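Local coordinates for 3-hexulose-6-phosphate synthase (Mycobacterium gastri, PDB 3AJX), which belongs to the HUMPS family of enzymes, folds as a TIM barrel and carries a bound magnesium ion, at residues A[107-112]-A[130-135]; A[145-150]-A[161-166]. The protein carries 1 engineered substitution. All blocks are in the same frame, centred on the assembly; numbering follows the deposited sequence.

Interaction 1: A[107-112]-A[130-135]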
ATOM      1  N   VAL A 107      12.585   5.946  -1.238  1.00  8.05           N
ATOM      2  CA  VAL A 107      12.228   6.378  -2.574  1.00  6.67           C
ATOM      3  C   VAL A 107      10.754   6.729  -2.478  1.00  6.37           C
ATOM      4  O   VAL A 107       9.950   5.923  -2.018  1.00  7.72           O
ATOM      5  CB  VAL A 107      12.414   5.248  -3.604  1.00  5.19           C
ATOM      6  CG1 VAL A 107      11.846   5.676  -4.967  1.00  7.10           C
ATOM      7  CG2 VAL A 107      13.890   4.910  -3.721  1.00  7.07           C
ATOM      8  N   VAL A 108      10.391   7.940  -2.875  1.00  6.45           N
ATOM      9  CA  VAL A 108       8.987   8.314  -2.818  1.00  5.93           C
ATOM     10  C   VAL A 108       8.357   8.020  -4.175  1.00  7.38           C
ATOM     11  O   VAL A 108       8.785   8.551  -5.198  1.00  7.58           O
ATOM     12  CB  VAL A 108       8.819   9.804  -2.451  1.00  7.34           C
ATOM     13  CG1 VAL A 108       7.348  10.194  -2.519  1.00  7.44           C
ATOM     14  CG2 VAL A 108       9.363  10.049  -1.044  1.00  6.57           C
ATOM     15  N   ASP A 109       7.358   7.141  -4.169  1.00  7.13           N
ATOM     16  CA  ASP A 109       6.654   6.745  -5.384  1.00  6.23           C
ATOM     17  C   ASP A 109       5.556   7.768  -5.648  1.00  7.41           C
ATOM     18  O   ASP A 109       4.598   7.875  -4.880  1.00  7.91           O
ATOM     19  CB  ASP A 109       6.044   5.352  -5.192  1.00  7.80           C
ATOM     20  CG  ASP A 109       5.501   4.772  -6.476  1.00 10.82           C
ATOM     21  OD1 ASP A 109       5.150   5.557  -7.377  1.00 11.31           O
ATOM     22  OD2 ASP A 109       5.414   3.531  -6.580  1.00 13.64           O
ATOM     23  N   LEU A 110       5.693   8.522  -6.736  1.00  7.12           N
ATOM     24  CA  LEU A 110       4.717   9.556  -7.060  1.00  6.99           C
ATOM     25  C   LEU A 110       3.529   9.065  -7.881  1.00  8.79           C
ATOM     26  O   LEU A 110       2.806   9.862  -8.481  1.00  8.82           O
ATOM     27  CB  LEU A 110       5.422  10.720  -7.772  1.00  8.11           C
ATOM     28  CG  LEU A 110       6.518  11.391  -6.928  1.00  8.58           C
ATOM     29  CD1 LEU A 110       7.236  12.459  -7.740  1.00  8.62           C
ATOM     30  CD2 LEU A 110       5.903  12.009  -5.671  1.00  8.58           C
ATOM     31  N   ILE A 111       3.317   7.753  -7.895  1.00  7.99           N
ATOM     32  CA  ILE A 111       2.199   7.178  -8.632  1.00  9.06           C
ATOM     33  C   ILE A 111       0.886   7.843  -8.199  1.00  9.25           C
ATOM     34  O   ILE A 111       0.653   8.076  -7.010  1.00  8.28           O
ATOM     35  CB  ILE A 111       2.115   5.645  -8.391  1.00  9.08           C
ATOM     36  CG1 ILE A 111       0.992   5.036  -9.233  1.00 10.14           C
ATOM     37  CG2 ILE A 111       1.885   5.359  -6.916  1.00 10.55           C
ATOM     38  CD1 ILE A 111       0.986   3.515  -9.235  1.00 10.20           C
ATOM     39  N   GLY A 112       0.042   8.167  -9.173  1.00  9.84           N
ATOM     40  CA  GLY A 112      -1.235   8.789  -8.872  1.00 11.01           C
ATOM     41  C   GLY A 112      -1.202  10.270  -8.533  1.00 11.94           C
ATOM     42  O   GLY A 112      -2.256  10.884  -8.346  1.00 12.01           O
ATOM     43  N   PHE A 130      15.494   9.637  -3.898  1.00 14.42           N
ATOM     44  CA  PHE A 130      15.007   9.997  -5.213  1.00 12.00           C
ATOM     45  C   PHE A 130      13.521   9.721  -5.259  1.00 10.82           C
ATOM     46  O   PHE A 130      12.958   9.153  -4.323  1.00 10.54           O
ATOM     47  CB  PHE A 130      15.755   9.267  -6.354  1.00 13.52           C
ATOM     48  CG  PHE A 130      15.749   7.761  -6.269  1.00 13.98           C
ATOM     49  CD1 PHE A 130      16.702   7.088  -5.510  1.00 16.91           C
ATOM     50  CD2 PHE A 130      14.856   7.013  -7.038  1.00 14.10           C
ATOM     51  CE1 PHE A 130      16.779   5.693  -5.523  1.00 17.59           C
ATOM     52  CE2 PHE A 130      14.923   5.613  -7.060  1.00 15.45           C
ATOM     53  CZ  PHE A 130      15.887   4.953  -6.302  1.00 15.90           C
ATOM     54  N   VAL A 131      12.875  10.168  -6.326  1.00  8.59           N
ATOM     55  CA  VAL A 131      11.447   9.957  -6.468  1.00  7.91           C
ATOM     56  C   VAL A 131      11.223   9.116  -7.704  1.00  8.70           C
ATOM     57  O   VAL A 131      12.051   9.104  -8.614  1.00  9.34           O
ATOM     58  CB  VAL A 131      10.689  11.299  -6.615  1.00  8.99           C
ATOM     59  CG1 VAL A 131      10.867  12.139  -5.358  1.00  9.13           C
ATOM     60  CG2 VAL A 131      11.193  12.055  -7.832  1.00  9.00           C
ATOM     61  N   GLU A 132      10.111   8.396  -7.728  1.00  8.21           N
ATOM     62  CA  GLU A 132       9.799   7.565  -8.873  1.00  9.35           C
ATOM     63  C   GLU A 132       8.656   8.181  -9.659  1.00 10.20           C
ATOM     64  O   GLU A 132       7.546   8.332  -9.144  1.00  9.60           O
ATOM     65  CB  GLU A 132       9.431   6.147  -8.422  1.00 11.82           C
ATOM     66  CG  GLU A 132       9.202   5.176  -9.577  1.00 15.48           C
ATOM     67  CD  GLU A 132       9.004   3.739  -9.124  1.00 19.69           C
ATOM     68  OE1 GLU A 132       9.964   3.134  -8.601  1.00 20.67           O
ATOM     69  OE2 GLU A 132       7.882   3.216  -9.288  1.00 22.08           O
ATOM     70  N   MET A 133       8.954   8.589 -10.891  1.00  9.04           N
ATOM     71  CA  MET A 133       7.942   9.154 -11.778  1.00 10.09           C
ATOM     72  C   MET A 133       7.323   7.874 -12.303  1.00 10.78           C
ATOM     73  O   MET A 133       7.789   7.274 -13.272  1.00 11.31           O
ATOM     74  CB  MET A 133       8.595   9.966 -12.888  1.00  9.56           C
ATOM     75  CG  MET A 133       9.218  11.266 -12.380  1.00  8.87           C
ATOM     76  SD  MET A 133       7.999  12.259 -11.487  1.00 11.74           S
ATOM     77  CE  MET A 133       9.007  13.639 -10.906  1.00 11.06           C
ATOM     78  N   HIS A 134       6.267   7.465 -11.616  1.00 11.54           N
ATOM     79  CA  HIS A 134       5.600   6.200 -11.873  1.00 12.02           C
ATOM     80  C   HIS A 134       4.172   6.243 -12.409  1.00 10.80           C
ATOM     81  O   HIS A 134       3.328   6.995 -11.918  1.00 10.96           O
ATOM     82  CB  HIS A 134       5.626   5.421 -10.552  1.00 13.65           C
ATOM     83  CG  HIS A 134       5.197   3.994 -10.661  1.00 13.19           C
ATOM     84  ND1 HIS A 134       4.993   3.202  -9.550  1.00 15.89           N
ATOM     85  CD2 HIS A 134       4.953   3.208 -11.735  1.00 14.33           C
ATOM     86  CE1 HIS A 134       4.640   1.990  -9.940  1.00 17.05           C
ATOM     87  NE2 HIS A 134       4.610   1.966 -11.259  1.00 15.56           N
ATOM     88  N   ALA A 135       3.917   5.431 -13.428  1.00 11.88           N
ATOM     89  CA  ALA A 135       2.582   5.301 -14.005  1.00 11.75           C
ATOM     90  C   ALA A 135       2.276   3.818 -13.808  1.00 11.02           C
ATOM     91  O   ALA A 135       2.956   2.960 -14.367  1.00 11.92           O
ATOM     92  CB  ALA A 135       2.592   5.651 -15.490  1.00 11.53           C
TER
HETATM   93  O   HOH W   1       7.585   1.515  -7.330  1.00 29.58           O
HETATM   94  O   HOH W   2       0.925   8.301 -12.017  1.00 12.84           O

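Interaction 2: A[145-150]-A[161-166]. With SO4 (sulfate ion), chain G.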
ATOM      1  N   PHE A 145      -2.158   6.571 -23.254  1.00 29.43           N
ATOM      2  CA  PHE A 145      -1.124   6.735 -22.235  1.00 28.63           C
ATOM      3  C   PHE A 145       0.184   7.147 -22.894  1.00 29.14           C
ATOM      4  O   PHE A 145       0.622   6.528 -23.865  1.00 29.67           O
ATOM      5  CB  PHE A 145      -0.886   5.444 -21.453  1.00 25.91           C
ATOM      6  CG  PHE A 145       0.313   5.514 -20.544  1.00 22.80           C
ATOM      7  CD1 PHE A 145       0.307   6.349 -19.429  1.00 21.76           C
ATOM      8  CD2 PHE A 145       1.471   4.803 -20.841  1.00 22.53           C
ATOM      9  CE1 PHE A 145       1.438   6.476 -18.626  1.00 20.63           C
ATOM     10  CE2 PHE A 145       2.610   4.922 -20.044  1.00 21.25           C
ATOM     11  CZ  PHE A 145       2.593   5.761 -18.936  1.00 19.68           C
ATOM     12  N   ASP A 146       0.809   8.186 -22.351  1.00 29.57           N
ATOM     13  CA  ASP A 146       2.066   8.686 -22.889  1.00 28.91           C
ATOM     14  C   ASP A 146       3.141   8.733 -21.809  1.00 27.22           C
ATOM     15  O   ASP A 146       2.937   9.303 -20.739  1.00 27.61           O
ATOM     16  CB  ASP A 146       1.860  10.085 -23.471  1.00 30.48           C
ATOM     17  CG  ASP A 146       3.092  10.611 -24.174  1.00 31.68           C
ATOM     18  OD1 ASP A 146       3.059  11.773 -24.630  1.00 34.92           O
ATOM     19  OD2 ASP A 146       4.088   9.865 -24.274  1.00 32.30           O
ATOM     20  N   LEU A 147       4.288   8.134 -22.104  1.00 25.56           N
ATOM     21  CA  LEU A 147       5.408   8.095 -21.173  1.00 25.09           C
ATOM     22  C   LEU A 147       6.091   9.456 -21.042  1.00 25.34           C
ATOM     23  O   LEU A 147       6.764   9.731 -20.046  1.00 24.20           O
ATOM     24  CB  LEU A 147       6.426   7.059 -21.647  1.00 25.11           C
ATOM     25  CG  LEU A 147       7.662   6.833 -20.781  1.00 25.64           C
ATOM     26  CD1 LEU A 147       7.250   6.212 -19.454  1.00 25.35           C
ATOM     27  CD2 LEU A 147       8.636   5.926 -21.513  1.00 25.41           C
ATOM     28  N   ASN A 148       5.914  10.312 -22.044  1.00 25.50           N
ATOM     29  CA  ASN A 148       6.540  11.630 -22.030  1.00 25.59           C
ATOM     30  C   ASN A 148       6.045  12.533 -20.904  1.00 24.38           C
ATOM     31  O   ASN A 148       6.726  13.486 -20.525  1.00 24.68           O
ATOM     32  CB  ASN A 148       6.349  12.320 -23.382  1.00 28.56           C
ATOM     33  CG  ASN A 148       6.982  11.546 -24.523  1.00 31.31           C
ATOM     34  OD1 ASN A 148       8.132  11.110 -24.433  1.00 32.71           O
ATOM     35  ND2 ASN A 148       6.234  11.376 -25.609  1.00 33.30           N
ATOM     36  N   GLY A 149       4.865  12.236 -20.369  1.00 20.53           N
ATOM     37  CA  GLY A 149       4.339  13.031 -19.276  1.00 19.12           C
ATOM     38  C   GLY A 149       5.207  12.832 -18.046  1.00 17.45           C
ATOM     39  O   GLY A 149       5.475  13.773 -17.297  1.00 16.49           O
ATOM     40  N   LEU A 150       5.649  11.595 -17.838  1.00 15.56           N
ATOM     41  CA  LEU A 150       6.503  11.267 -16.702  1.00 14.68           C
ATOM     42  C   LEU A 150       7.889  11.867 -16.897  1.00 13.32           C
ATOM     43  O   LEU A 150       8.501  12.359 -15.949  1.00 13.50           O
ATOM     44  CB  LEU A 150       6.629   9.747 -16.548  1.00 11.79           C
ATOM     45  CG  LEU A 150       5.356   8.960 -16.232  1.00 12.45           C
ATOM     46  CD1 LEU A 150       5.655   7.470 -16.290  1.00 11.85           C
ATOM     47  CD2 LEU A 150       4.825   9.352 -14.856  1.00 13.59           C
ATOM     48  N   PHE A 161      15.568  11.165 -10.024  1.00  7.83           N
ATOM     49  CA  PHE A 161      14.374  10.361 -10.265  1.00  7.84           C
ATOM     50  C   PHE A 161      14.558   9.111 -11.101  1.00  9.64           C
ATOM     51  O   PHE A 161      15.537   8.961 -11.835  1.00  9.06           O
ATOM     52  CB  PHE A 161      13.281  11.219 -10.924  1.00  8.77           C
ATOM     53  CG  PHE A 161      13.576  11.602 -12.358  1.00  8.97           C
ATOM     54  CD1 PHE A 161      14.471  12.629 -12.656  1.00  9.65           C
ATOM     55  CD2 PHE A 161      12.955  10.933 -13.410  1.00  9.19           C
ATOM     56  CE1 PHE A 161      14.739  12.983 -13.982  1.00  8.79           C
ATOM     57  CE2 PHE A 161      13.216  11.276 -14.739  1.00 10.14           C
ATOM     58  CZ  PHE A 161      14.111  12.306 -15.026  1.00  8.23           C
ATOM     59  N   SER A 162      13.591   8.213 -10.968  1.00  8.15           N
ATOM     60  CA  SER A 162      13.564   6.978 -11.731  1.00  9.59           C
ATOM     61  C   SER A 162      12.267   7.045 -12.529  1.00  9.65           C
ATOM     62  O   SER A 162      11.370   7.823 -12.198  1.00  8.79           O
ATOM     63  CB  SER A 162      13.550   5.760 -10.801  1.00 11.94           C
ATOM     64  OG  SER A 162      12.393   5.745  -9.984  1.00 13.47           O
ATOM     65  N   VAL A 163      12.177   6.252 -13.589  1.00  9.12           N
ATOM     66  CA  VAL A 163      10.983   6.232 -14.420  1.00  9.04           C
ATOM     67  C   VAL A 163      10.436   4.815 -14.513  1.00  8.94           C
ATOM     68  O   VAL A 163      11.165   3.878 -14.834  1.00  9.32           O
ATOM     69  CB  VAL A 163      11.283   6.749 -15.849  1.00  9.98           C
ATOM     70  CG1 VAL A 163      10.028   6.675 -16.709  1.00 11.52           C
ATOM     71  CG2 VAL A 163      11.792   8.187 -15.782  1.00 11.78           C
ATOM     72  N   ALA A 164       9.151   4.671 -14.206  1.00  8.40           N
ATOM     73  CA  ALA A 164       8.468   3.385 -14.272  1.00  9.18           C
ATOM     74  C   ALA A 164       7.139   3.627 -14.980  1.00 10.38           C
ATOM     75  O   ALA A 164       6.289   4.380 -14.496  1.00 11.81           O
ATOM     76  CB  ALA A 164       8.233   2.825 -12.864  1.00  8.57           C
ATOM     77  N   GLY A 165       6.972   3.000 -16.140  1.00 11.22           N
ATOM     78  CA  GLY A 165       5.744   3.170 -16.895  1.00 12.59           C
ATOM     79  C   GLY A 165       5.776   2.437 -18.222  1.00 14.24           C
ATOM     80  O   GLY A 165       5.599   3.040 -19.281  1.00 15.13           O
ATOM     81  N   GLY A 166       6.009   1.130 -18.163  1.00 14.11           N
ATOM     82  CA  GLY A 166       6.050   0.335 -19.375  1.00 15.78           C
ATOM     83  C   GLY A 166       7.278   0.598 -20.222  1.00 15.03           C
ATOM     84  O   GLY A 166       7.225   0.501 -21.450  1.00 15.99           O
TER
HETATM   85  S   SO4 G6001       6.455  -1.803 -15.731  1.00 24.59           S
HETATM   86  O1  SO4 G6001       5.637  -2.949 -16.186  1.00 21.45           O
HETATM   87  O2  SO4 G6001       5.620  -0.591 -15.619  1.00 22.12           O
HETATM   88  O3  SO4 G6001       7.535  -1.559 -16.706  1.00 21.29           O
HETATM   89  O4  SO4 G6001       7.043  -2.121 -14.417  1.00 23.04           O

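Interaction 1: A[107-112]-A[130-135]
Asp109 OD2 is gripped by His134 ND1, 3.0 Å away, and by water 1, which donates to it and to Glu132 OE2. The segments lie in neighbouring parallel strands of a TIM barrel, 105-109 and 130-134, joined through helix 116-125 in a beta-alpha-beta unit. The histidine N-H runs nearly straight (163°) to the syn lone pair of OD2, with imidazole and carboxylate almost coplanar. Asp109 OD1, met on its anti side but 32° out of the carboxylate plane, accepts from Ile111 N at 2.9 Å, an Asx turn that fixes the carboxylate. Ile111 lays CD1 over one face of the His134 ring, 4.2 Å from its centroid, setting the imidazole by edge and face together. Asp109 OD2 and Glu132 OE2 lie 3.7 Å apart inside the barrel, like charges probably offset by water 1 and by the magnesium ion, which Glu30 and Asp59 bind about 4 Å from the Glu132 side chain. Glu132 N donates to Val108 O and Leu110 N to Glu132 O; with Val108 N to Phe130 O, these bonds link the strands in parallel. Beta-branched Val108 and Val131, suited to extended strands, turn outward onto Val123, while Leu110 CD1 fits between Val131 and Met133. Toward the N-terminal end, Phe130 holds CG between its backbone N and carbonyl carbon (chi1 56°), bringing its ring face under Val107 CG2, 3.5 Å from the centroid.

Interaction 2: A[145-150]-A[161-166]
Leu147 and Gly165 bring their backbones to 6.5 Å between CA atoms, and Leu150 and Val163 to 7.1 Å, as the start of helix 148-157 settles against the end of strand 161-164 and the loop beyond it. This is the helix-on-strand layer of a TIM barrel, here where the chain leaves the seventh strand. Leu147 reaches across: with CG anti to the backbone N (chi1 -178°), its CD1 comes 3.9 Å from Val163 CG1 and 3.6 Å from Gly165 O. Leu150, three residues on, puts its own CD1 3.6 Å from Ala164 O. Phe145 comes edge-on, its CE2 3.6 Å from Gly165 O, which lies near the ring plane. Gly165 has no CB to run into Leu150 CD1, so Phe145 and Leu147 can close on its carbonyl oxygen and Leu150 can pack near its CA; Gly166 readily takes its positive phi (71°). Asp146 OD2 accepts from Asn148 N at 2.9 Å, a capping bond that suits an aspartate at the turn leading into the helix. Gly166 N donates to sulfate O2 at 3.1 Å, and Gln140, Gly186 and Gly187 also bind this anion. Probably from the crystallisation liquor, it sits at the C-terminal ends of the seventh and eighth strands, consistent with the phosphate site of phosphate-binding TIM barrels. Between the segments, methyl groups and a ring edge lie on backbone carbonyls and on Val163, so the contact depends on fit rather than directed bonds, while the amide of Gly166 is turned to the anion.

Strands 130-134 and 161-164 are neighbours in the barrel sheet, so interaction 1 and interaction 2 share a seam: Met133 N lies 2.9 Å from Ser162 O and Ala135 N 2.8 Å from Ala164 O, both probable hydrogen bonds. Interaction 1 joins strand to strand near the middle of the chain, with polar side chains facing the barrel interior and the magnesium ion. Interaction 2 lies farther out but is also largely buried; it joins the turn and first residues of a helix to a strand end, setting leucines and the Phe145 ring edge on a valine and on backbone carbonyls. One sulfate lies near both: Gly166 N binds it and the His134 side chain is about 5 Å away.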